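Local atomic coordinates of dual specificity protein phosphatase 8 (Homo sapiens, PDB entry 4JMK), a protein that is expected to remove phosphate from phosphotyrosine, phosphoserine and phosphothreonine residues of proteins, probably restraining mitogen-activated protein kinases in this way. Residues G28-L33 against S80-I85; R49-P54 against D68-F73; A99-M104 against G133-Y138. The protein carries 1 engineered substitution. All blocks are in the same frame, centred on the assembly; numbering follows the deposited sequence.

The three contacts lie in one dual specificity phosphatase catalytic domain, a central sheet flanked by helices. Interaction 1 joins two parallel strands, 29-34 and 83-87. Interaction 2, nested within the loop that interaction 1 closes, packs an edge strand, 50-52, the neighbour of 29-34, on helix 67-79; the two centres are about 12 Å apart. Interaction 3 comes later in the chain and pairs helices 94-107 and 129-148. Its centre is about 15 Å from that of interaction 2 and about 21 Å from that of interaction 1. Helix 67-79 is shared ground: it packs on the sheet, and its Asp68 OD1 hydrogen-bonds Tyr138 OH of interaction 3, giving one continuous domain core.

Interaction 1 of 3, residues G28-L33 against S80-I85; sequences GISYVL and SSCQVI
The Tyr31 ring meets Cys82 with its CE1 corner. Cys82 SG lies at the ring edge, 5.0 Å from the centroid and 75° off the normal, a sulfur-aromatic contact, while Cys82 CB approaches obliquely to 3.6 Å from Tyr31 CE1. Gln83 O also stands obliquely to the ring. Beyond the ring, Ser80 CB and OG lie near Tyr31 OH, although Ser80 OG has its hydrogen bond with Lys76 O in the preceding helix.

The backbones run parallel, and the register is fixed by Ile85, which bonds to the residues flanking Val32: Ile85 N donates to Tyr31 O at 3.0 Å, and Leu33 N reaches Ile85 O at 2.8 Å in a nearly straight bond (171°). Towards the start of the strands the pairing slackens, and the bond from Tyr31 N to Gln83 O is weak. There a water takes over, donating to Gly28 O and accepting from Gln83 N and Ser30 OG. Ser30 OG, set between its own backbone N and carbonyl carbon (chi1 70°), lies 2.6 Å from this water's oxygen.

This is one of the two parallel pairings made by the middle strand, 83-87, of the phosphatase sheet. That strand runs directly into the predicted phosphocysteine position, Ser88, an engineered residue here, at the start of the P-loop characteristic of cysteine-dependent phosphatases.

The two sheet faces are packed differently. Tyr31 CB rests on Val84 CB beneath helix 67-79, where Ala77 touches Tyr31 and Phe73 touches Val84. On the other face Ile85 CG2 meets Val32 CG2 at 3.8 Å with the two side chains alongside, and Ile29 CG2, also 3.8 Å from Ile85 CG2, comes across at about a right angle. Met24 of helix 21-26 touches all three of these residues.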
loop_
_atom_site.group_PDB
_atom_site.type_symbol
_atom_site.label_atom_id
_atom_site.label_comp_id
_atom_site.label_asym_id
_atom_site.label_seq_id
_atom_site.Cartn_x
_atom_site.Cartn_y
_atom_site.Cartn_z
ATOM N N GLY A 28 -4.944 -6.621 -16.140
ATOM C CA GLY A 28 -3.553 -6.455 -16.535
ATOM C C GLY A 28 -2.601 -6.195 -15.375
ATOM O O GLY A 28 -1.583 -5.534 -15.545
ATOM N N ILE A 29 -2.916 -6.717 -14.194
ATOM C CA ILE A 29 -2.050 -6.481 -13.026
ATOM C C ILE A 29 -0.876 -7.458 -12.971
ATOM O O ILE A 29 -1.070 -8.683 -12.863
ATOM C CB ILE A 29 -2.864 -6.545 -11.715
ATOM C CG1 ILE A 29 -3.994 -5.518 -11.774
ATOM C CG2 ILE A 29 -1.955 -6.269 -10.494
ATOM C CD1 ILE A 29 -4.979 -5.631 -10.618
ATOM N N SER A 30 0.344 -6.920 -13.027
ATOM C CA SER A 30 1.553 -7.745 -13.097
ATOM C C SER A 30 2.485 -7.571 -11.895
ATOM O O SER A 30 3.369 -8.399 -11.679
ATOM C CB SER A 30 2.319 -7.484 -14.407
ATOM O OG SER A 30 2.920 -6.186 -14.432
ATOM N N TYR A 31 2.281 -6.507 -11.113
ATOM C CA TYR A 31 3.061 -6.268 -9.890
ATOM C C TYR A 31 2.208 -6.500 -8.646
ATOM O O TYR A 31 1.034 -6.110 -8.616
ATOM C CB TYR A 31 3.531 -4.813 -9.836
ATOM C CG TYR A 31 4.750 -4.491 -10.666
ATOM C CD1 TYR A 31 4.674 -4.406 -12.047
ATOM C CD2 TYR A 31 5.969 -4.233 -10.059
ATOM C CE1 TYR A 31 5.784 -4.083 -12.800
ATOM C CE2 TYR A 31 7.084 -3.912 -10.800
ATOM C CZ TYR A 31 6.985 -3.839 -12.166
ATOM O OH TYR A 31 8.096 -3.519 -12.907
ATOM N N VAL A 32 2.816 -7.083 -7.619
ATOM C CA VAL A 32 2.123 -7.382 -6.357
ATOM C C VAL A 32 2.955 -6.993 -5.139
ATOM O O VAL A 32 4.115 -7.422 -4.992
ATOM C CB VAL A 32 1.773 -8.878 -6.228
ATOM C CG1 VAL A 32 1.223 -9.184 -4.801
ATOM C CG2 VAL A 32 0.746 -9.283 -7.290
ATOM N N LEU A 33 2.355 -6.181 -4.269
ATOM C CA LEU A 33 2.931 -5.860 -2.968
ATOM C C LEU A 33 2.079 -6.550 -1.911
ATOM O O LEU A 33 0.919 -6.194 -1.704
ATOM C CB LEU A 33 2.944 -4.341 -2.743
ATOM C CG LEU A 33 3.649 -3.806 -1.499
ATOM C CD1 LEU A 33 5.012 -4.369 -1.369
ATOM C CD2 LEU A 33 3.729 -2.267 -1.559
ATOM N N SER A 80 7.389 1.837 -14.980
ATOM C CA SER A 80 7.287 0.799 -16.003
ATOM C C SER A 80 5.935 0.786 -16.716
ATOM O O SER A 80 5.644 -0.155 -17.463
ATOM C CB SER A 80 7.531 -0.580 -15.388
ATOM O OG SER A 80 8.841 -0.692 -14.869
ATOM N N SER A 81 5.122 1.818 -16.490
ATOM C CA SER A 81 3.765 1.884 -17.035
ATOM C C SER A 81 2.951 0.644 -16.676
ATOM O O SER A 81 2.222 0.119 -17.514
ATOM C CB SER A 81 3.786 2.055 -18.563
ATOM O OG SER A 81 4.354 3.292 -18.938
ATOM N N CYS A 82 3.094 0.168 -15.439
ATOM C CA CYS A 82 2.400 -1.039 -14.996
ATOM C C CYS A 82 1.506 -0.746 -13.795
ATOM O O CYS A 82 1.687 0.259 -13.111
ATOM C CB CYS A 82 3.400 -2.132 -14.624
ATOM S SG CYS A 82 4.255 -2.904 -16.039
ATOM N N GLN A 83 0.553 -1.636 -13.535
ATOM C CA GLN A 83 -0.300 -1.511 -12.358
ATOM C C GLN A 83 0.197 -2.461 -11.281
ATOM O O GLN A 83 0.660 -3.563 -11.591
ATOM C CB GLN A 83 -1.758 -1.844 -12.702
ATOM C CG GLN A 83 -2.392 -0.906 -13.722
ATOM C CD GLN A 83 -2.157 -1.388 -15.134
ATOM O OE1 GLN A 83 -2.783 -2.353 -15.579
ATOM N NE2 GLN A 83 -1.238 -0.736 -15.840
ATOM N N VAL A 84 0.104 -2.030 -10.022
ATOM C CA VAL A 84 0.502 -2.855 -8.884
ATOM C C VAL A 84 -0.702 -2.992 -7.969
ATOM O O VAL A 84 -1.467 -2.033 -7.801
ATOM C CB VAL A 84 1.715 -2.236 -8.124
ATOM C CG1 VAL A 84 1.449 -0.781 -7.773
ATOM C CG2 VAL A 84 2.047 -3.029 -6.865
ATOM N N ILE A 85 -0.906 -4.183 -7.414
ATOM C CA ILE A 85 -1.905 -4.328 -6.374
ATOM C C ILE A 85 -1.205 -4.498 -5.037
ATOM O O ILE A 85 -0.240 -5.275 -4.900
ATOM C CB ILE A 85 -2.875 -5.504 -6.636
ATOM C CG1 ILE A 85 -3.927 -5.586 -5.528
ATOM C CG2 ILE A 85 -2.129 -6.803 -6.739
ATOM C CD1 ILE A 85 -4.844 -6.783 -5.659
HETATM O O HOH W 1 1.024 -4.352 -14.574
#

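Interaction 2 of 3, residues R49-P54 against D68-F73; sequences RFMRVP and DKSIEF
Met51 and Phe73 form the heart of a strand-on-helix contact, in which an edge strand of the sheet, 50-52, lies against helix 67-79. The two short axes run nearly antiparallel (166°) and come within 10.0 Å of each other, so side chains must fill the space between them.

Met51 does so with two parts of one side chain. Its CB sits almost centrally over one face of the Phe73 ring, 3.7 Å from the centroid, in a CH-pi contact. The thioether then runs on toward the helix backbone: with CG anti to the backbone N of Met51 (chi1 173°) and the rest of the chain extended, Met51 SD comes to 3.6 Å from Phe73 CB. The sulfur stands oblique to the ring, a Met-aromatic contact. The two side chains therefore lie antiparallel, each running toward the other's backbone, and the methyl Met51 CE ends beside the helix backbone, 3.8 Å from Ser70 N and close to Lys69 CB.

At the far edge of the ring, near its plane, Phe73 CZ abuts Arg49 O at 3.4 Å. Farther along the strand direction, Val53 CG2 packs on Ser70 OG at 3.5 Å; that hydroxyl is satisfied within its own helix region by Trp66 O, so its contact with the valine methyl is van der Waals packing.

Leu33 of the adjacent strand 29-34 touches Met51, Ser70 and Phe73 and carries the layer into the sheet. Ser70 also touches Ile98, at the seam with helix 94-107, and Ile71, on the side away from the strand, meets Tyr102 of the same helix.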
loop_
_atom_site.group_PDB
_atom_site.type_symbol
_atom_site.label_atom_id
_atom_site.label_comp_id
_atom_site.label_asym_id
_atom_site.label_seq_id
_atom_site.Cartn_x
_atom_site.Cartn_y
_atom_site.Cartn_z
ATOM N N ARG A 49 8.629 -8.906 -9.964
ATOM C CA ARG A 49 7.509 -7.981 -9.846
ATOM C C ARG A 49 6.734 -8.226 -8.548
ATOM O O ARG A 49 5.546 -7.909 -8.441
ATOM C CB ARG A 49 6.596 -8.121 -11.063
ATOM C CG ARG A 49 7.276 -7.677 -12.370
ATOM C CD ARG A 49 6.474 -8.120 -13.578
ATOM N NE ARG A 49 6.942 -7.520 -14.824
ATOM C CZ ARG A 49 7.969 -7.965 -15.547
ATOM N NH1 ARG A 49 8.681 -9.020 -15.147
ATOM N NH2 ARG A 49 8.295 -7.338 -16.673
ATOM N N PHE A 50 7.425 -8.782 -7.561
ATOM C CA PHE A 50 6.789 -9.146 -6.301
ATOM C C PHE A 50 7.587 -8.617 -5.127
ATOM O O PHE A 50 8.811 -8.720 -5.119
ATOM C CB PHE A 50 6.704 -10.669 -6.179
ATOM C CG PHE A 50 6.131 -11.140 -4.865
ATOM C CD1 PHE A 50 4.752 -11.110 -4.644
ATOM C CD2 PHE A 50 6.964 -11.585 -3.846
ATOM C CE1 PHE A 50 4.221 -11.534 -3.438
ATOM C CE2 PHE A 50 6.434 -12.016 -2.633
ATOM C CZ PHE A 50 5.062 -11.986 -2.433
ATOM N N MET A 51 6.897 -8.078 -4.126
ATOM C CA MET A 51 7.563 -7.658 -2.892
ATOM C C MET A 51 6.707 -8.017 -1.694
ATOM O O MET A 51 5.503 -7.753 -1.693
ATOM C CB MET A 51 7.817 -6.150 -2.894
ATOM C CG MET A 51 8.358 -5.635 -1.551
ATOM S SD MET A 51 8.571 -3.843 -1.542
ATOM C CE MET A 51 8.891 -3.556 0.208
ATOM N N ARG A 52 7.317 -8.621 -0.678
ATOM C CA ARG A 52 6.606 -8.916 0.568
ATOM C C ARG A 52 6.972 -7.900 1.651
ATOM O O ARG A 52 8.143 -7.561 1.808
ATOM C CB ARG A 52 6.937 -10.331 1.066
ATOM C CG ARG A 52 6.178 -10.728 2.356
ATOM C CD ARG A 52 6.381 -12.206 2.763
ATOM N NE ARG A 52 5.942 -13.150 1.733
ATOM C CZ ARG A 52 4.684 -13.564 1.569
ATOM N NH1 ARG A 52 3.712 -13.124 2.368
ATOM N NH2 ARG A 52 4.394 -14.430 0.610
ATOM N N VAL A 53 5.962 -7.411 2.369
ATOM C CA VAL A 53 6.167 -6.690 3.632
ATOM C C VAL A 53 5.681 -7.624 4.735
ATOM O O VAL A 53 4.471 -7.748 4.965
ATOM C CB VAL A 53 5.377 -5.376 3.682
ATOM C CG1 VAL A 53 5.576 -4.682 5.043
ATOM C CG2 VAL A 53 5.821 -4.470 2.565
ATOM N N PRO A 54 6.623 -8.318 5.391
ATOM C CA PRO A 54 6.304 -9.443 6.272
ATOM C C PRO A 54 5.777 -8.994 7.633
ATOM O O PRO A 54 6.501 -9.045 8.628
ATOM C CB PRO A 54 7.654 -10.160 6.412
ATOM C CG PRO A 54 8.666 -9.062 6.298
ATOM C CD PRO A 54 8.075 -8.059 5.322
ATOM N N ASP A 68 8.965 3.435 3.126
ATOM C CA ASP A 68 9.735 4.005 2.027
ATOM C C ASP A 68 10.043 2.984 0.916
ATOM O O ASP A 68 9.976 3.321 -0.267
ATOM C CB ASP A 68 11.011 4.678 2.543
ATOM C CG ASP A 68 10.752 6.081 3.099
ATOM O OD1 ASP A 68 9.791 6.762 2.653
ATOM O OD2 ASP A 68 11.529 6.507 3.975
ATOM N N LYS A 69 10.354 1.742 1.292
ATOM C CA LYS A 69 10.615 0.691 0.303
ATOM C C LYS A 69 9.353 0.240 -0.434
ATOM O O LYS A 69 9.406 -0.096 -1.619
ATOM C CB LYS A 69 11.316 -0.511 0.950
ATOM C CG LYS A 69 12.778 -0.245 1.295
ATOM C CD LYS A 69 13.513 -1.539 1.638
ATOM C CE LYS A 69 14.992 -1.297 1.931
ATOM N NZ LYS A 69 15.319 -1.514 3.376
ATOM N N SER A 70 8.226 0.207 0.274
ATOM C CA SER A 70 6.928 -0.079 -0.352
ATOM C C SER A 70 6.575 0.988 -1.385
ATOM O O SER A 70 6.145 0.689 -2.500
ATOM C CB SER A 70 5.835 -0.102 0.725
ATOM O OG SER A 70 6.070 -1.111 1.692
ATOM N N ILE A 71 6.768 2.247 -1.019
ATOM C CA ILE A 71 6.525 3.346 -1.944
ATOM C C ILE A 71 7.442 3.280 -3.178
ATOM O O ILE A 71 6.988 3.480 -4.308
ATOM C CB ILE A 71 6.618 4.688 -1.183
ATOM C CG1 ILE A 71 5.434 4.794 -0.216
ATOM C CG2 ILE A 71 6.653 5.891 -2.127
ATOM C CD1 ILE A 71 5.528 5.975 0.761
ATOM N N GLU A 72 8.722 2.996 -2.964
ATOM C CA GLU A 72 9.672 2.789 -4.060
ATOM C C GLU A 72 9.198 1.683 -5.031
ATOM O O GLU A 72 9.262 1.841 -6.257
ATOM C CB GLU A 72 11.042 2.433 -3.463
ATOM C CG GLU A 72 12.141 2.136 -4.470
ATOM C CD GLU A 72 13.368 1.483 -3.826
ATOM O OE1 GLU A 72 14.423 2.148 -3.736
ATOM O OE2 GLU A 72 13.282 0.301 -3.419
ATOM N N PHE A 73 8.718 0.572 -4.477
ATOM C CA PHE A 73 8.198 -0.531 -5.284
ATOM C C PHE A 73 7.021 -0.077 -6.147
ATOM O O PHE A 73 6.949 -0.394 -7.347
ATOM C CB PHE A 73 7.773 -1.687 -4.369
ATOM C CG PHE A 73 7.270 -2.914 -5.110
ATOM C CD1 PHE A 73 8.155 -3.751 -5.791
ATOM C CD2 PHE A 73 5.918 -3.233 -5.107
ATOM C CE1 PHE A 73 7.692 -4.887 -6.467
ATOM C CE2 PHE A 73 5.442 -4.358 -5.782
ATOM C CZ PHE A 73 6.338 -5.198 -6.462
#

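Interaction 3 of 3, residues A99-M104 against G133-Y138; sequences AIAYIM and GQLLEY
Leu135 holds CG anti to its carbonyl carbon (chi1 -71°) and pushes its two methyls at helix 94-107, while Met104, bent at its last torsion (chi3 68°), turns its methyl back over the leucine backbone. Each branch of Leu135 has its own place. CD1 meets Ile100 CG2 at 3.6 Å, the two side chains crossing at about a right angle. CD2 lies 3.9 Å from Ala101 CB and also faces Met104 SD, at 4.2 Å. The hooked methyl Met104 CE settles 3.7 Å from Leu135 O, closing over the leucine from the C-terminal side.

Leu135 is a knob in the hole formed by Thr97, Ile100, Ala101 and Met104; the helices run nearly parallel, crossing at -20° with axes 10.7 Å apart. An alanine here would remove both methyl branches and is likely to leave a gap between Ile100, Ala101 and Met104, with the Met104 thioether freer to turn.

One turn later, Tyr138 lies obliquely beside the small Ala101, its CE2 4.0 Å from Ala101 CB. The alanine leaves space for the ring, whose hydroxyl reaches past this contact to a hydrogen bond with Asp68 OD1 on helix 67-79.

All the touching residues are buried. Helix 67-79 packs against both helices: Tyr138 touches its Leu67 and Ile71, and Tyr102 its Ile71 and Ile74. On the other flank helix 111-121 closes in, with Ala114 against Met104 and Phe117 against Ile103.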
loop_
_atom_site.group_PDB
_atom_site.type_symbol
_atom_site.label_atom_id
_atom_site.label_comp_id
_atom_site.label_asym_id
_atom_site.label_seq_id
_atom_site.Cartn_x
_atom_site.Cartn_y
_atom_site.Cartn_z
ATOM N N ALA A 99 -1.179 1.964 1.175
ATOM C CA ALA A 99 -1.790 2.818 0.152
ATOM C C ALA A 99 -1.932 4.253 0.640
ATOM O O ALA A 99 -1.677 5.206 -0.119
ATOM C CB ALA A 99 -3.148 2.269 -0.256
ATOM N N ILE A 100 -2.350 4.412 1.894
ATOM C CA ILE A 100 -2.513 5.760 2.466
ATOM C C ILE A 100 -1.174 6.472 2.520
ATOM O O ILE A 100 -1.077 7.629 2.119
ATOM C CB ILE A 100 -3.175 5.730 3.872
ATOM C CG1 ILE A 100 -4.604 5.197 3.743
ATOM C CG2 ILE A 100 -3.210 7.138 4.484
ATOM C CD1 ILE A 100 -5.227 4.715 5.053
ATOM N N ALA A 101 -0.139 5.792 3.008
ATOM C CA ALA A 101 1.197 6.396 3.047
ATOM C C ALA A 101 1.686 6.797 1.650
ATOM O O ALA A 101 2.341 7.829 1.483
ATOM C CB ALA A 101 2.193 5.446 3.718
ATOM N N TYR A 102 1.389 5.978 0.644
ATOM C CA TYR A 102 1.830 6.295 -0.708
ATOM C C TYR A 102 1.228 7.613 -1.190
ATOM O O TYR A 102 1.907 8.435 -1.818
ATOM C CB TYR A 102 1.466 5.168 -1.686
ATOM C CG TYR A 102 1.901 5.498 -3.091
ATOM C CD1 TYR A 102 3.212 5.277 -3.503
ATOM C CD2 TYR A 102 1.014 6.060 -4.001
ATOM C CE1 TYR A 102 3.621 5.608 -4.797
ATOM C CE2 TYR A 102 1.414 6.388 -5.292
ATOM C CZ TYR A 102 2.715 6.155 -5.675
ATOM O OH TYR A 102 3.114 6.481 -6.949
ATOM N N ILE A 103 -0.053 7.810 -0.908
ATOM C CA ILE A 103 -0.726 9.034 -1.321
ATOM C C ILE A 103 -0.187 10.220 -0.551
ATOM O O ILE A 103 0.027 11.297 -1.120
ATOM C CB ILE A 103 -2.245 8.899 -1.159
ATOM C CG1 ILE A 103 -2.756 7.891 -2.187
ATOM C CG2 ILE A 103 -2.953 10.219 -1.367
ATOM C CD1 ILE A 103 -4.119 7.423 -1.893
ATOM N N MET A 104 0.062 10.018 0.740
ATOM C CA MET A 104 0.654 11.079 1.561
ATOM C C MET A 104 1.967 11.602 0.981
ATOM O O MET A 104 2.152 12.801 0.794
ATOM C CB MET A 104 0.950 10.543 2.955
ATOM C CG MET A 104 -0.243 10.423 3.852
ATOM S SD MET A 104 0.193 9.587 5.392
ATOM C CE MET A 104 1.238 10.846 6.089
ATOM N N GLY A 133 -1.494 5.285 13.738
ATOM C CA GLY A 133 -0.528 6.096 14.465
ATOM C C GLY A 133 0.839 6.139 13.793
ATOM O O GLY A 133 1.508 7.179 13.794
ATOM N N GLN A 134 1.266 5.013 13.222
ATOM C CA GLN A 134 2.522 4.982 12.474
ATOM C C GLN A 134 2.462 5.884 11.242
ATOM O O GLN A 134 3.468 6.480 10.865
ATOM C CB GLN A 134 2.920 3.536 12.142
ATOM C CG GLN A 134 3.298 2.737 13.393
ATOM C CD GLN A 134 3.531 1.256 13.133
ATOM O OE1 GLN A 134 4.213 0.878 12.178
ATOM N NE2 GLN A 134 2.971 0.408 13.995
ATOM N N LEU A 135 1.283 6.029 10.635
ATOM C CA LEU A 135 1.087 7.054 9.599
ATOM C C LEU A 135 1.353 8.471 10.099
ATOM O O LEU A 135 1.986 9.277 9.403
ATOM C CB LEU A 135 -0.343 7.010 9.048
ATOM C CG LEU A 135 -0.773 5.847 8.181
ATOM C CD1 LEU A 135 -2.214 6.073 7.744
ATOM C CD2 LEU A 135 0.157 5.750 6.979
ATOM N N LEU A 136 0.837 8.804 11.277
ATOM C CA LEU A 136 1.139 10.102 11.878
ATOM C C LEU A 136 2.641 10.310 12.027
ATOM O O LEU A 136 3.150 11.393 11.716
ATOM C CB LEU A 136 0.485 10.263 13.256
ATOM C CG LEU A 136 -0.859 10.972 13.366
ATOM C CD1 LEU A 136 -1.081 11.552 14.772
ATOM C CD2 LEU A 136 -0.981 12.049 12.326
ATOM N N GLU A 137 3.345 9.297 12.531
ATOM C CA GLU A 137 4.794 9.416 12.756
ATOM C C GLU A 137 5.529 9.506 11.431
ATOM O O GLU A 137 6.536 10.199 11.325
ATOM C CB GLU A 137 5.347 8.230 13.554
ATOM C CG GLU A 137 5.568 8.497 15.036
ATOM C CD GLU A 137 6.345 9.766 15.299
ATOM O OE1 GLU A 137 5.711 10.770 15.659
ATOM O OE2 GLU A 137 7.586 9.771 15.152
ATOM N N TYR A 138 5.025 8.795 10.428
ATOM C CA TYR A 138 5.625 8.844 9.097
ATOM C C TYR A 138 5.497 10.255 8.536
ATOM O O TYR A 138 6.462 10.814 7.999
ATOM C CB TYR A 138 4.958 7.811 8.182
ATOM C CG TYR A 138 5.565 7.713 6.793
ATOM C CD1 TYR A 138 6.905 7.382 6.623
ATOM C CD2 TYR A 138 4.791 7.938 5.652
ATOM C CE1 TYR A 138 7.467 7.289 5.347
ATOM C CE2 TYR A 138 5.344 7.849 4.373
ATOM C CZ TYR A 138 6.681 7.523 4.238
ATOM O OH TYR A 138 7.245 7.419 2.983
#